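Local coordinates for siderophore-interacting protein (Aeromonas hydrophila, PDB 6K2L) that binds flavin-adenine dinucleotide and, as its family suggests, probably reduces ferric siderophores to release their iron inside the cell, at residues A[10-15]-A[120-125]; A[166-171]-A[185-190]. The protein carries 1 engineered substitution. All blocks are in the same frame, centred on the assembly; numbering follows the deposited sequence.

Interaction 1. Residues A[10-15]-A[120-125]; sequences PRLLTV and LLAISG
R11 and L13 pair with I123 and L121 as the antiparallel seam that closes the six-stranded barrel of the FAD-binding domain, the first strand meeting the last. Each of the two is a hydrogen-bonded pair joined by two amide-carbonyl bonds; R11 N reaches I123 O at 2.9 Å, and I123 N returns a bond of 2.9 Å to R11 O. Between and beyond them, L12 with A122 and T14 with L120 form non-hydrogen-bonded pairs, L12 and A122 bringing their CA atoms to 4.3 Å.

L12, T14, L120 and A122 share one face. There the two methyls of L12 divide the work: CD1 rests on A122 CB, while CD2 meets L120 CD1 at 3.6 Å. The other face carries L13, L121, I123 and R11, and here L13 also touches L30 of the adjoining strand 25-31, while L121 packs on F111 of helix 107-114. The guanidinium of R11 leaves the seam to bind E34 O through NE and to form a salt bridge with D37. With CG1 between its backbone N and carbonyl carbon (chi1 66°), I123 offers that atom to the L13 side chain, which crosses nearly at right angles and brings CD1 to 3.6 Å from I123 CG1.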
loop_
_atom_site.group_PDB
_atom_site.type_symbol
_atom_site.label_atom_id
_atom_site.label_comp_id
_atom_site.label_asym_id
_atom_site.label_seq_id
_atom_site.Cartn_x
_atom_site.Cartn_y
_atom_site.Cartn_z
ATOM N N PRO A 10 15.859 -9.058 12.498
ATOM C CA PRO A 10 14.673 -9.840 12.850
ATOM C C PRO A 10 14.017 -9.236 14.080
ATOM O O PRO A 10 14.695 -8.780 15.003
ATOM C CB PRO A 10 15.224 -11.248 13.124
ATOM C CG PRO A 10 16.683 -11.061 13.366
ATOM C CD PRO A 10 17.107 -9.832 12.620
ATOM N N ARG A 11 12.687 -9.208 14.074
ATOM C CA ARG A 11 11.925 -8.681 15.198
ATOM C C ARG A 11 10.988 -9.743 15.750
ATOM O O ARG A 11 10.404 -10.527 14.993
ATOM C CB ARG A 11 11.114 -7.455 14.801
ATOM C CG ARG A 11 11.940 -6.311 14.332
ATOM C CD ARG A 11 11.146 -5.569 13.337
ATOM N NE ARG A 11 11.534 -4.165 13.202
ATOM C CZ ARG A 11 12.354 -3.721 12.261
ATOM N NH1 ARG A 11 12.888 -4.590 11.397
ATOM N NH2 ARG A 11 12.624 -2.419 12.177
ATOM N N LEU A 12 10.856 -9.763 17.068
ATOM C CA LEU A 12 9.923 -10.652 17.739
ATOM C C LEU A 12 8.646 -9.874 17.990
ATOM O O LEU A 12 8.674 -8.858 18.688
ATOM C CB LEU A 12 10.503 -11.179 19.050
ATOM C CG LEU A 12 9.809 -12.434 19.597
ATOM C CD1 LEU A 12 10.078 -13.666 18.709
ATOM C CD2 LEU A 12 10.233 -12.697 21.054
ATOM N N LEU A 13 7.545 -10.316 17.389
ATOM C CA LEU A 13 6.263 -9.648 17.542
ATOM C C LEU A 13 5.341 -10.509 18.383
ATOM O O LEU A 13 5.549 -11.720 18.536
ATOM C CB LEU A 13 5.610 -9.353 16.185
ATOM C CG LEU A 13 6.567 -8.917 15.069
ATOM C CD1 LEU A 13 5.889 -8.890 13.708
ATOM C CD2 LEU A 13 7.126 -7.578 15.405
ATOM N N THR A 14 4.307 -9.861 18.915
ATOM C CA THR A 14 3.291 -10.511 19.722
ATOM C C THR A 14 1.961 -10.468 18.975
ATOM O O THR A 14 1.652 -9.491 18.280
ATOM C CB THR A 14 3.185 -9.816 21.091
ATOM O OG1 THR A 14 4.436 -9.923 21.787
ATOM C CG2 THR A 14 2.071 -10.414 21.956
ATOM N N VAL A 15 1.172 -11.528 19.108
ATOM C CA VAL A 15 -0.143 -11.525 18.482
ATOM C C VAL A 15 -1.056 -10.584 19.270
ATOM O O VAL A 15 -1.221 -10.717 20.484
ATOM C CB VAL A 15 -0.724 -12.946 18.414
ATOM C CG1 VAL A 15 -2.155 -12.903 17.866
ATOM C CG2 VAL A 15 0.176 -13.861 17.593
ATOM N N LEU A 120 4.037 -15.418 20.378
ATOM C CA LEU A 120 5.182 -14.777 19.757
ATOM C C LEU A 120 5.410 -15.309 18.355
ATOM O O LEU A 120 5.146 -16.479 18.069
ATOM C CB LEU A 120 6.439 -15.038 20.570
ATOM C CG LEU A 120 6.460 -14.495 21.979
ATOM C CD1 LEU A 120 7.805 -14.912 22.612
ATOM C CD2 LEU A 120 6.293 -12.990 21.905
ATOM N N LEU A 121 5.954 -14.440 17.496
ATOM C CA LEU A 121 6.425 -14.827 16.164
ATOM C C LEU A 121 7.597 -13.941 15.754
ATOM O O LEU A 121 7.477 -12.711 15.760
ATOM C CB LEU A 121 5.322 -14.718 15.104
ATOM C CG LEU A 121 5.618 -15.458 13.799
ATOM C CD1 LEU A 121 5.308 -16.931 13.999
ATOM C CD2 LEU A 121 4.781 -14.885 12.652
ATOM N N ALA A 122 8.723 -14.559 15.407
ATOM C CA ALA A 122 9.841 -13.810 14.865
ATOM C C ALA A 122 9.638 -13.632 13.369
ATOM O O ALA A 122 9.158 -14.543 12.677
ATOM C CB ALA A 122 11.161 -14.519 15.148
ATOM N N ILE A 123 9.966 -12.442 12.868
ATOM C CA ILE A 123 9.890 -12.194 11.432
ATOM C C ILE A 123 11.110 -11.415 10.966
ATOM O O ILE A 123 11.675 -10.587 11.693
ATOM C CB ILE A 123 8.602 -11.451 11.004
ATOM C CG1 ILE A 123 8.574 -10.036 11.579
ATOM C CG2 ILE A 123 7.361 -12.227 11.420
ATOM C CD1 ILE A 123 7.997 -9.039 10.632
ATOM N N SER A 124 11.506 -11.714 9.731
ATOM C CA SER A 124 12.571 -11.052 8.997
ATOM C C SER A 124 12.087 -9.722 8.434
ATOM O O SER A 124 10.959 -9.285 8.676
ATOM C CB SER A 124 13.006 -11.928 7.845
ATOM O OG SER A 124 12.124 -11.653 6.763
ATOM N N GLY A 125 12.915 -9.093 7.610
ATOM C CA GLY A 125 12.511 -7.918 6.879
ATOM C C GLY A 125 11.926 -8.329 5.546
ATOM O O GLY A 125 11.891 -9.517 5.208
#

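Interaction 2. Residues A[166-171]-A[185-190]; sequences IALLVP and VTLRWF
I166 to L169 run parallel to L187 to F190, their short strand axes 4.7 Å apart at closest and 20° from exact alignment, with five backbone hydrogen bonds that straighten from I166 N-H to T186 O (141°) to V170 N-H to F190 O (167°).

On the face shared by I166, L168, L187 and W189, the indole is the main feature. L168 and W189 lie side by side and point the same way, since both turn CG anti to the carbonyl carbon. L168 CD1 thereby sits over the six-membered ring, 3.6 Å from its centroid, in a CH-pi contact. V170 meets the same ring differently: its CG1 comes in at the edge, near the ring plane, 3.5 Å from W189 CZ3. One methyl over a face and another at the rim thus hem in the benzene half of the indole. Farther toward the start of the strands, I166 spreads its two branches, CD1 reaching V185 CG1 at 3.5 Å and CG2 reaching L187 CD1 at 3.7 Å.

The other face carries A167, L169, R188 and F190. L169 turns CD1 back to within 3.4 Å of F190 O, the carbonyl that also accepts the V170 amide. A167 CB approaches F190 CE2 only at 4.3 Å, obliquely to the ring, and R188 leads its charged end away from the neighbouring strand.

The parallel sheet, of strand order 3-2-1-4-5, is consistent with the NAD-binding-like domain of ferredoxin reductases. Within this chain, strand 185-191 is the outermost on its side; strand 163-170 bonds on its other side to strand 138-144, through A167 and L169. Helix 148-155 packs on L168 and W189 through L148, while helix 198-205 lies against the opposite face, where Y203 meets the F190 ring.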
loop_
_atom_site.group_PDB
_atom_site.type_symbol
_atom_site.label_atom_id
_atom_site.label_comp_id
_atom_site.label_asym_id
_atom_site.label_seq_id
_atom_site.Cartn_x
_atom_site.Cartn_y
_atom_site.Cartn_z
ATOM N N ILE A 166 -8.404 -12.286 -13.085
ATOM C CA ILE A 166 -7.899 -13.003 -11.931
ATOM C C ILE A 166 -8.715 -14.283 -11.777
ATOM O O ILE A 166 -9.951 -14.249 -11.840
ATOM C CB ILE A 166 -7.985 -12.126 -10.663
ATOM C CG1 ILE A 166 -7.143 -10.868 -10.865
ATOM C CG2 ILE A 166 -7.552 -12.916 -9.422
ATOM C CD1 ILE A 166 -7.312 -9.859 -9.790
ATOM N N ALA A 167 -8.038 -15.413 -11.581
ATOM C CA ALA A 167 -8.710 -16.673 -11.267
ATOM C C ALA A 167 -8.115 -17.250 -9.986
ATOM O O ALA A 167 -6.891 -17.324 -9.854
ATOM C CB ALA A 167 -8.575 -17.675 -12.412
ATOM N N LEU A 168 -8.962 -17.684 -9.052
ATOM C CA LEU A 168 -8.469 -18.295 -7.820
ATOM C C LEU A 168 -9.007 -19.711 -7.624
ATOM O O LEU A 168 -10.196 -19.954 -7.810
ATOM C CB LEU A 168 -8.847 -17.446 -6.630
ATOM C CG LEU A 168 -8.296 -16.012 -6.649
ATOM C CD1 LEU A 168 -8.928 -15.195 -5.544
ATOM C CD2 LEU A 168 -6.788 -16.013 -6.498
ATOM N N LEU A 169 -8.140 -20.638 -7.186
ATOM C CA LEU A 169 -8.540 -21.988 -6.766
ATOM C C LEU A 169 -8.576 -22.073 -5.233
ATOM O O LEU A 169 -7.549 -21.894 -4.577
ATOM C CB LEU A 169 -7.577 -23.024 -7.337
ATOM C CG LEU A 169 -7.893 -24.526 -7.168
ATOM C CD1 LEU A 169 -9.335 -24.862 -7.614
ATOM C CD2 LEU A 169 -6.879 -25.465 -7.907
ATOM N N VAL A 170 -9.755 -22.329 -4.665
ATOM C CA VAL A 170 -9.949 -22.506 -3.219
ATOM C C VAL A 170 -10.442 -23.927 -2.945
ATOM O O VAL A 170 -11.090 -24.541 -3.814
ATOM C CB VAL A 170 -10.943 -21.479 -2.635
ATOM C CG1 VAL A 170 -10.379 -20.075 -2.687
ATOM C CG2 VAL A 170 -12.289 -21.537 -3.360
ATOM N N PRO A 171 -10.194 -24.487 -1.744
ATOM C CA PRO A 171 -10.623 -25.867 -1.465
ATOM C C PRO A 171 -12.111 -26.027 -1.136
ATOM O O PRO A 171 -12.661 -27.124 -1.286
ATOM C CB PRO A 171 -9.749 -26.254 -0.263
ATOM C CG PRO A 171 -9.529 -24.975 0.455
ATOM C CD PRO A 171 -9.414 -23.923 -0.626
ATOM N N VAL A 185 -11.303 -5.424 -14.002
ATOM C CA VAL A 185 -10.613 -6.667 -13.674
ATOM C C VAL A 185 -11.650 -7.742 -13.365
ATOM O O VAL A 185 -12.423 -7.639 -12.403
ATOM C CB VAL A 185 -9.623 -6.486 -12.514
ATOM C CG1 VAL A 185 -9.109 -7.841 -12.033
ATOM C CG2 VAL A 185 -8.456 -5.595 -12.932
ATOM N N THR A 186 -11.671 -8.765 -14.203
ATOM C CA THR A 186 -12.441 -9.981 -13.977
ATOM C C THR A 186 -11.972 -10.730 -12.724
ATOM O O THR A 186 -10.772 -10.827 -12.457
ATOM C CB THR A 186 -12.265 -10.871 -15.211
ATOM O OG1 THR A 186 -13.154 -10.430 -16.258
ATOM C CG2 THR A 186 -12.464 -12.326 -14.876
ATOM N N LEU A 187 -12.911 -11.300 -11.968
ATOM C CA LEU A 187 -12.570 -12.218 -10.883
ATOM C C LEU A 187 -13.399 -13.488 -11.002
ATOM O O LEU A 187 -14.628 -13.415 -11.049
ATOM C CB LEU A 187 -12.801 -11.576 -9.520
ATOM C CG LEU A 187 -12.508 -12.453 -8.302
ATOM C CD1 LEU A 187 -11.113 -13.109 -8.377
ATOM C CD2 LEU A 187 -12.617 -11.571 -7.063
ATOM N N ARG A 188 -12.739 -14.654 -11.023
ATOM C CA ARG A 188 -13.411 -15.939 -11.230
ATOM C C ARG A 188 -12.894 -16.989 -10.239
ATOM O O ARG A 188 -11.703 -17.319 -10.217
ATOM C CB ARG A 188 -13.235 -16.402 -12.684
ATOM C CG ARG A 188 -13.974 -17.686 -13.055
ATOM C CD ARG A 188 -15.473 -17.466 -13.263
ATOM N NE ARG A 188 -15.791 -16.519 -14.342
ATOM C CZ ARG A 188 -16.018 -16.870 -15.609
ATOM N NH1 ARG A 188 -15.961 -18.156 -15.980
ATOM N NH2 ARG A 188 -16.300 -15.926 -16.505
ATOM N N TRP A 189 -13.789 -17.513 -9.420
ATOM C CA TRP A 189 -13.436 -18.462 -8.372
ATOM C C TRP A 189 -13.701 -19.899 -8.820
ATOM O O TRP A 189 -14.752 -20.219 -9.385
ATOM C CB TRP A 189 -14.219 -18.165 -7.090
ATOM C CG TRP A 189 -13.904 -16.820 -6.418
ATOM C CD1 TRP A 189 -14.458 -15.602 -6.713
ATOM C CD2 TRP A 189 -13.002 -16.585 -5.321
ATOM N NE1 TRP A 189 -13.959 -14.629 -5.872
ATOM C CE2 TRP A 189 -13.065 -15.209 -5.010
ATOM C CE3 TRP A 189 -12.152 -17.403 -4.573
ATOM C CZ2 TRP A 189 -12.287 -14.635 -4.003
ATOM C CZ3 TRP A 189 -11.399 -16.831 -3.574
ATOM C CH2 TRP A 189 -11.472 -15.454 -3.299
ATOM N N PHE A 190 -12.743 -20.769 -8.555
ATOM C CA PHE A 190 -12.857 -22.192 -8.819
ATOM C C PHE A 190 -12.750 -22.899 -7.480
ATOM O O PHE A 190 -11.805 -22.642 -6.721
ATOM C CB PHE A 190 -11.769 -22.651 -9.789
ATOM C CG PHE A 190 -11.981 -22.158 -11.185
ATOM C CD1 PHE A 190 -12.565 -22.969 -12.122
ATOM C CD2 PHE A 190 -11.633 -20.859 -11.551
ATOM C CE1 PHE A 190 -12.772 -22.523 -13.404
ATOM C CE2 PHE A 190 -11.848 -20.398 -12.834
ATOM C CZ PHE A 190 -12.412 -21.237 -13.767
#

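In the fold
From the N terminus, the chain enters the barrel on strand 11-20, whose second neighbour in the closed barrel, strand 120-123, comes only after the four remaining barrel strands and helix 107-114; interaction 1 closes that long loop. The chain then passes into the parallel sheet through strand 138-144 and helix 148-155, and interaction 2 closes a much shorter loop, without helix or strand, between strands 163-170 and 185-191. The two contacts are therefore in series, neither nested nor crossed. Their centres lie about 31 Å apart, on opposite sides of the chain's centre: 10-15/120-125 seals the flavin-binding barrel, and 166-171/185-190 adds the edge strand to the second domain's sheet.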